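Local coordinates for protein hybrid kinase (Caulobacter vibrioides, PDB 6QRL) that probably acts as a hybrid sensor histidine kinase, and binds the second messenger cyclic di-GMP through its pseudo-receiver domain, at residues I54-S59 and P79-R84; S73-T78 and D86-A91. All coordinates share one frame; numbering follows the deposited sequence.

Contact 1. Residues I54-S59 and P79-R84; sequences IDAALS and PEQRDR. With C2E (9,9'-[(2R,3R,3aS,5S,7aR,9R,10R,10aS,12S,14aR)-3,5,10,12-tetrahydroxy-5,12-dioxidooctahydro-2H,7H-difuro[3,2-d:3',2'-j][1,3,7,9,2,8]tetraoxadiphosphacyclododecine-2,9-diyl]bis(2-amino-1,9-dihydro-6H-purin-6-one)), chain C.
Ala56 and Ser59 face the side chains of Gln81 and Arg84, and the approach is packed on one side and water-bridged on the other. On the packed side the buried Ala56 rests its methyl on Val75 and Leu77 of strand 73-77, and CB lies 4.0 Å from Gln81 OE1, an oxygen already engaged by the backbone N of Thr78. Gln81 CG in turn sits 3.8 Å above the Arg84 guanidinium, over the outer part of one face. Arg84 is extended from CG to NE (chi2 -170°, chi3 -161°), which carries NH2 across to the turn after strand 51-55.

At the partly exposed Ser59 and Arg84, water takes over. Water 1 donates to Ala56 O and accepts from Arg84 NH2 at 3.1 Å. Water 2 donates to Ser59 OG, but is modelled so close to Arg84 NH2 that the second half of this bridge is doubtful. Ala56 O also takes bonds from Ser59 N and Ser59 OG; the hydroxyl, at 2.7 Å, meets a lone pair within the carbonyl plane. A chi1 of -55° sets OG opposite the carbonyl carbon and beside the backbone N, so that both reach Ala56 O.

In the receiver fold this is where the loops after two neighbouring parallel strands, 51-55 and 73-77, meet. Asp55, the predicted phosphorylation site, ends the first strand in an Asx turn: its OD1 accepts from Ala57 N at 3.1 Å, from above the carboxylate plane, and also forms a salt bridge with Lys99. Arg82, bent at chi3, turns instead to cyclic di-GMP, with phosphate oxygen O2P at its guanidinium edge; the modelled separation is too short to type the interaction.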
loop_
_atom_site.group_PDB
_atom_site.type_symbol
_atom_site.label_atom_id
_atom_site.label_comp_id
_atom_site.label_asym_id
_atom_site.label_seq_id
_atom_site.Cartn_x
_atom_site.Cartn_y
_atom_site.Cartn_z
ATOM N N ILE A 54 0.831 -1.612 1.898
ATOM C CA ILE A 54 1.683 -1.849 3.092
ATOM C C ILE A 54 1.012 -2.916 3.944
ATOM O O ILE A 54 -0.067 -2.631 4.475
ATOM C CB ILE A 54 1.926 -0.545 3.858
ATOM C CG1 ILE A 54 2.624 0.482 2.961
ATOM C CG2 ILE A 54 2.732 -0.796 5.125
ATOM C CD1 ILE A 54 2.823 1.844 3.616
ATOM N N ASP A 55 1.666 -4.066 4.083
ATOM C CA ASP A 55 1.235 -5.216 4.916
ATOM C C ASP A 55 1.252 -4.817 6.394
ATOM O O ASP A 55 2.302 -4.411 6.869
ATOM C CB ASP A 55 2.130 -6.424 4.624
ATOM C CG ASP A 55 1.579 -7.759 5.103
ATOM O OD1 ASP A 55 0.657 -7.737 5.955
ATOM O OD2 ASP A 55 2.110 -8.832 4.650
ATOM N N ALA A 56 0.120 -4.929 7.103
ATOM C CA ALA A 56 0.047 -4.682 8.567
ATOM C C ALA A 56 0.985 -5.624 9.337
ATOM O O ALA A 56 1.262 -5.348 10.520
ATOM C CB ALA A 56 -1.360 -4.815 9.095
ATOM N N ALA A 57 1.464 -6.712 8.739
ATOM C CA ALA A 57 2.559 -7.511 9.330
ATOM C C ALA A 57 3.777 -6.629 9.670
ATOM O O ALA A 57 4.555 -7.047 10.521
ATOM C CB ALA A 57 2.934 -8.618 8.384
ATOM N N LEU A 58 3.940 -5.454 9.049
ATOM C CA LEU A 58 5.070 -4.530 9.343
ATOM C C LEU A 58 4.815 -3.658 10.572
ATOM O O LEU A 58 5.739 -2.938 10.924
ATOM C CB LEU A 58 5.332 -3.617 8.146
ATOM C CG LEU A 58 5.856 -4.350 6.916
ATOM C CD1 LEU A 58 5.770 -3.471 5.679
ATOM C CD2 LEU A 58 7.267 -4.827 7.153
ATOM N N SER A 59 3.626 -3.693 11.170
ATOM C CA SER A 59 3.285 -2.914 12.388
ATOM C C SER A 59 4.273 -3.272 13.508
ATOM O O SER A 59 4.783 -4.399 13.495
ATOM C CB SER A 59 1.869 -3.213 12.833
ATOM O OG SER A 59 0.934 -2.974 11.769
ATOM N N PRO A 79 -8.996 -10.211 8.614
ATOM C CA PRO A 79 -10.326 -9.880 9.123
ATOM C C PRO A 79 -10.346 -9.596 10.626
ATOM O O PRO A 79 -11.113 -8.735 11.049
ATOM C CB PRO A 79 -11.174 -11.124 8.786
ATOM C CG PRO A 79 -10.430 -11.805 7.664
ATOM C CD PRO A 79 -8.963 -11.497 7.898
ATOM N N GLU A 80 -9.469 -10.241 11.397
ATOM C CA GLU A 80 -9.377 -10.042 12.874
ATOM C C GLU A 80 -8.806 -8.650 13.192
ATOM O O GLU A 80 -8.915 -8.242 14.346
ATOM C CB GLU A 80 -8.499 -11.109 13.546
ATOM C CG GLU A 80 -8.921 -12.558 13.265
ATOM C CD GLU A 80 -8.451 -13.100 11.913
ATOM O OE1 GLU A 80 -9.289 -13.144 10.972
ATOM O OE2 GLU A 80 -7.241 -13.482 11.787
ATOM N N GLN A 81 -8.183 -7.955 12.242
ATOM C CA GLN A 81 -7.507 -6.649 12.515
ATOM C C GLN A 81 -8.363 -5.468 12.031
ATOM O O GLN A 81 -7.839 -4.358 11.988
ATOM C CB GLN A 81 -6.126 -6.566 11.857
ATOM C CG GLN A 81 -5.102 -7.563 12.398
ATOM C CD GLN A 81 -3.905 -7.711 11.476
ATOM O OE1 GLN A 81 -3.987 -7.532 10.265
ATOM N NE2 GLN A 81 -2.750 -8.012 12.048
ATOM N N ARG A 82 -9.659 -5.671 11.774
ATOM C CA ARG A 82 -10.592 -4.589 11.356
ATOM C C ARG A 82 -10.755 -3.570 12.480
ATOM O O ARG A 82 -11.015 -2.411 12.160
ATOM C CB ARG A 82 -11.934 -5.170 10.912
ATOM C CG ARG A 82 -11.813 -5.920 9.594
ATOM C CD ARG A 82 -13.014 -6.823 9.405
ATOM N NE ARG A 82 -13.757 -6.192 8.348
ATOM C CZ ARG A 82 -14.033 -6.750 7.181
ATOM N NH1 ARG A 82 -13.743 -8.018 6.923
ATOM N NH2 ARG A 82 -14.689 -6.042 6.288
ATOM N N ASP A 83 -10.558 -3.968 13.734
ATOM C CA ASP A 83 -10.644 -3.047 14.904
ATOM C C ASP A 83 -9.607 -1.925 14.762
ATOM O O ASP A 83 -9.797 -0.910 15.406
ATOM C CB ASP A 83 -10.502 -3.779 16.248
ATOM C CG ASP A 83 -9.261 -4.657 16.445
ATOM O OD1 ASP A 83 -8.431 -4.786 15.523
ATOM O OD2 ASP A 83 -9.149 -5.243 17.541
ATOM N N ARG A 84 -8.583 -2.069 13.917
ATOM C CA ARG A 84 -7.527 -1.040 13.738
ATOM C C ARG A 84 -7.887 0.007 12.685
ATOM O O ARG A 84 -7.117 0.964 12.529
ATOM C CB ARG A 84 -6.221 -1.702 13.320
ATOM C CG ARG A 84 -5.692 -2.694 14.343
ATOM C CD ARG A 84 -4.293 -3.043 13.879
ATOM N NE ARG A 84 -3.856 -4.284 14.485
ATOM C CZ ARG A 84 -2.693 -4.883 14.215
ATOM N NH1 ARG A 84 -2.402 -6.018 14.835
ATOM N NH2 ARG A 84 -1.868 -4.388 13.297
HETATM P P1 C2E C . -16.114 -4.721 4.352
HETATM O O2P C2E C . -14.610 -4.816 4.462
HETATM O O1P C2E C . -16.923 -4.334 5.553
HETATM O "O5'" C2E C . -16.379 -3.566 3.274
HETATM C "C5'" C2E C . -17.707 -3.057 3.135
HETATM C "C4'" C2E C . -17.669 -1.995 2.078
HETATM O "O4'" C2E C . -16.914 -0.865 2.556
HETATM C "C3'" C2E C . -16.957 -2.396 0.796
HETATM O "O3'" C2E C . -17.914 -3.139 0.022
HETATM C "C2'" C2E C . -16.519 -1.032 0.218
HETATM O "O2'" C2E C . -17.383 -0.589 -0.807
HETATM C "C1'" C2E C . -16.537 -0.097 1.435
HETATM N N9 C2E C . -15.259 0.518 1.791
HETATM C C8 C2E C . -15.105 1.765 2.350
HETATM N N7 C2E C . -13.858 2.043 2.649
HETATM C C5 C2E C . -13.149 0.906 2.290
HETATM C C6 C2E C . -11.765 0.629 2.382
HETATM O O6 C2E C . -10.870 1.333 2.851
HETATM N N1 C2E C . -11.464 -0.651 1.917
HETATM C C2 C2E C . -12.370 -1.549 1.405
HETATM N N2 C2E C . -11.879 -2.735 1.011
HETATM N N3 C2E C . -13.678 -1.293 1.312
HETATM C C4 C2E C . -13.998 -0.051 1.768
HETATM P P11 C2E C . -17.327 -4.334 -0.873
HETATM O O21 C2E C . -16.098 -3.777 -1.528
HETATM O O11 C2E C . -18.441 -4.869 -1.724
HETATM O O5A C2E C . -16.942 -5.484 0.175
HETATM C C5A C2E C . -17.965 -6.313 0.803
HETATM C C4A C2E C . -17.299 -7.292 1.738
HETATM O O4A C2E C . -16.613 -8.307 0.964
HETATM C C3A C2E C . -16.213 -6.722 2.646
HETATM O O3A C2E C . -16.814 -6.060 3.768
HETATM C C2A C2E C . -15.415 -7.979 2.983
HETATM O O2A C2E C . -15.942 -8.858 3.944
HETATM C C1A C2E C . -15.444 -8.725 1.649
HETATM N N91 C2E C . -14.281 -8.393 0.847
HETATM C C81 C2E C . -14.171 -7.288 0.042
HETATM N N71 C2E C . -12.995 -7.176 -0.528
HETATM C C51 C2E C . -12.292 -8.275 -0.055
HETATM C C61 C2E C . -10.970 -8.679 -0.343
HETATM O O61 C2E C . -10.125 -8.082 -1.025
HETATM N N11 C2E C . -10.652 -9.865 0.327
HETATM C C21 C2E C . -11.498 -10.572 1.149
HETATM N N21 C2E C . -10.993 -11.704 1.668
HETATM N N31 C2E C . -12.735 -10.182 1.444
HETATM C C41 C2E C . -13.072 -9.040 0.796
HETATM O O HOH W 1 0.147 -6.656 12.979
HETATM O O HOH W 2 -1.646 -2.215 12.187
#

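Contact 2. Residues S73-T78 and D86-A91; sequences SVVLLT and DRLKAA
Leu88 CD1 of helix 85-91 packs against two side chains of strand 73-77, lying 3.9 Å from Val75 CG1 and 3.8 Å from Leu77 CD2. The one methyl therefore carries both close contacts, and Leu88 contributes more than half of the 109 Å² buried between the segments. Approach directions differ: Leu77 and Leu88 reach toward each other tip to tip, whereas Val75 runs nearly perpendicular to the Leu88 side chain.

The torsions account for this. In Val75 a chi1 of 57° leaves CG1 flanked by the backbone N and the carbonyl carbon, while CG2 is anti to the N; both methyls come near Leu88, CG2 being 4.1 Å from CD1. Leu88 has CG anti to its carbonyl carbon (chi1 -70°) and an almost straight continuation to CD1, which projects that branch at the strand.

Backbones stay well apart, the nearest CA atoms being those of Val75 and Leu88 at 7.9 Å, so the interface is made by side chains, all three of them buried and apolar. Val75 and Leu77 are two residues apart on an extended strand and point to the same side of the sheet, where both also touch Tyr96 of the neighbouring strand 95-98.

Tyr96 is a cyclic di-GMP-binding residue, and this apolar packing lies close to the ligand site, with the Val75 side chain about 7 Å from the bound cyclic di-GMP. Strand 73-77, helix 85-91 and the parallel strand 95-98 form a beta-alpha-beta crossover, the repeating unit of the alternating receiver-domain fold.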
loop_
_atom_site.group_PDB
_atom_site.type_symbol
_atom_site.label_atom_id
_atom_site.label_comp_id
_atom_site.label_asym_id
_atom_site.label_seq_id
_atom_site.Cartn_x
_atom_site.Cartn_y
_atom_site.Cartn_z
ATOM N N SER A 73 -1.252 5.481 0.404
ATOM C CA SER A 73 -0.997 4.145 1.006
ATOM C C SER A 73 -2.296 3.468 1.400
ATOM O O SER A 73 -3.201 4.144 1.870
ATOM C CB SER A 73 -0.099 4.247 2.208
ATOM O OG SER A 73 1.141 4.832 1.867
ATOM N N VAL A 74 -2.335 2.161 1.196
ATOM C CA VAL A 74 -3.439 1.239 1.560
ATOM C C VAL A 74 -2.832 0.154 2.448
ATOM O O VAL A 74 -1.830 -0.437 2.018
ATOM C CB VAL A 74 -4.046 0.626 0.293
ATOM C CG1 VAL A 74 -5.225 -0.252 0.618
ATOM C CG2 VAL A 74 -4.444 1.693 -0.715
ATOM N N VAL A 75 -3.462 -0.161 3.574
ATOM C CA VAL A 75 -2.921 -1.169 4.516
ATOM C C VAL A 75 -3.583 -2.528 4.230
ATOM O O VAL A 75 -4.818 -2.551 4.030
ATOM C CB VAL A 75 -3.106 -0.708 5.975
ATOM C CG1 VAL A 75 -4.566 -0.425 6.305
ATOM C CG2 VAL A 75 -2.546 -1.710 6.968
ATOM N N LEU A 76 -2.812 -3.616 4.287
ATOM C CA LEU A 76 -3.323 -5.015 4.176
ATOM C C LEU A 76 -3.566 -5.580 5.583
ATOM O O LEU A 76 -2.603 -5.674 6.362
ATOM C CB LEU A 76 -2.291 -5.884 3.445
ATOM C CG LEU A 76 -2.247 -5.817 1.920
ATOM C CD1 LEU A 76 -2.590 -4.454 1.367
ATOM C CD2 LEU A 76 -0.926 -6.343 1.357
ATOM N N LEU A 77 -4.791 -6.026 5.863
ATOM C CA LEU A 77 -5.267 -6.452 7.201
ATOM C C LEU A 77 -5.817 -7.875 7.118
ATOM O O LEU A 77 -6.395 -8.229 6.073
ATOM C CB LEU A 77 -6.377 -5.504 7.674
ATOM C CG LEU A 77 -5.969 -4.045 7.893
ATOM C CD1 LEU A 77 -7.180 -3.185 8.228
ATOM C CD2 LEU A 77 -4.961 -3.944 9.014
ATOM N N THR A 78 -5.714 -8.645 8.198
ATOM C CA THR A 78 -6.555 -9.852 8.388
ATOM C C THR A 78 -7.949 -9.380 8.797
ATOM O O THR A 78 -8.100 -8.265 9.307
ATOM C CB THR A 78 -5.952 -10.804 9.422
ATOM O OG1 THR A 78 -6.048 -10.176 10.706
ATOM C CG2 THR A 78 -4.513 -11.169 9.087
ATOM N N ASP A 86 -9.891 2.601 12.356
ATOM C CA ASP A 86 -9.966 4.041 12.748
ATOM C C ASP A 86 -8.555 4.586 13.020
ATOM O O ASP A 86 -8.217 5.656 12.509
ATOM C CB ASP A 86 -10.925 4.264 13.918
ATOM C CG ASP A 86 -12.396 4.030 13.568
ATOM O OD1 ASP A 86 -12.751 4.142 12.360
ATOM O OD2 ASP A 86 -13.188 3.739 14.501
ATOM N N ARG A 87 -7.727 3.866 13.757
ATOM C CA ARG A 87 -6.343 4.282 14.058
ATOM C C ARG A 87 -5.520 4.430 12.772
ATOM O O ARG A 87 -4.751 5.387 12.664
ATOM C CB ARG A 87 -5.697 3.229 14.957
ATOM C CG ARG A 87 -4.249 3.543 15.301
ATOM C CD ARG A 87 -3.690 2.509 16.266
ATOM N NE ARG A 87 -2.316 2.862 16.620
ATOM C CZ ARG A 87 -1.515 2.107 17.371
ATOM N NH1 ARG A 87 -1.929 0.929 17.818
ATOM N NH2 ARG A 87 -0.283 2.516 17.625
ATOM N N LEU A 88 -5.678 3.513 11.824
ATOM C CA LEU A 88 -4.857 3.510 10.583
ATOM C C LEU A 88 -5.329 4.647 9.671
ATOM O O LEU A 88 -4.464 5.319 9.074
ATOM C CB LEU A 88 -4.966 2.139 9.905
ATOM C CG LEU A 88 -4.263 1.013 10.664
ATOM C CD1 LEU A 88 -4.725 -0.352 10.215
ATOM C CD2 LEU A 88 -2.782 1.112 10.462
ATOM N N LYS A 89 -6.640 4.899 9.608
ATOM C CA LYS A 89 -7.152 6.086 8.872
ATOM C C LYS A 89 -6.626 7.373 9.523
ATOM O O LYS A 89 -6.157 8.222 8.772
ATOM C CB LYS A 89 -8.672 6.063 8.736
ATOM C CG LYS A 89 -9.211 4.868 7.954
ATOM C CD LYS A 89 -8.917 4.907 6.464
ATOM C CE LYS A 89 -9.648 6.020 5.744
ATOM N NZ LYS A 89 -11.111 5.789 5.714
ATOM N N ALA A 90 -6.625 7.487 10.851
ATOM C CA ALA A 90 -6.101 8.674 11.580
ATOM C C ALA A 90 -4.611 8.846 11.308
ATOM O O ALA A 90 -4.164 9.986 11.262
ATOM C CB ALA A 90 -6.346 8.554 13.068
ATOM N N ALA A 91 -3.857 7.750 11.170
ATOM C CA ALA A 91 -2.418 7.783 10.824
ATOM C C ALA A 91 -2.219 8.285 9.373
ATOM O O ALA A 91 -1.122 8.696 9.048
ATOM C CB ALA A 91 -1.815 6.423 11.055
#

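In the fold
Contact 2 is fully buried and wholly apolar, a helix laid on one face of the sheet; contact 1 is only partly buried, at the loops beyond the strand ends, where water and a guanidinium do much of the bridging. Contact 1 starts from strand 51-55 and contact 2 from its neighbour in the sheet, 73-77, and their centres are about 7 Å apart. The strands are joined by probable backbone hydrogen bonds, Ile54 N to Val74 O and Ala56 N to Leu76 O, while Ala56 CB of contact 1 packs on Leu77 CD2 of contact 2. The segments alternate along the chain: 79-84 leaves strand 73-77 and leads into the helix that contact 2 holds.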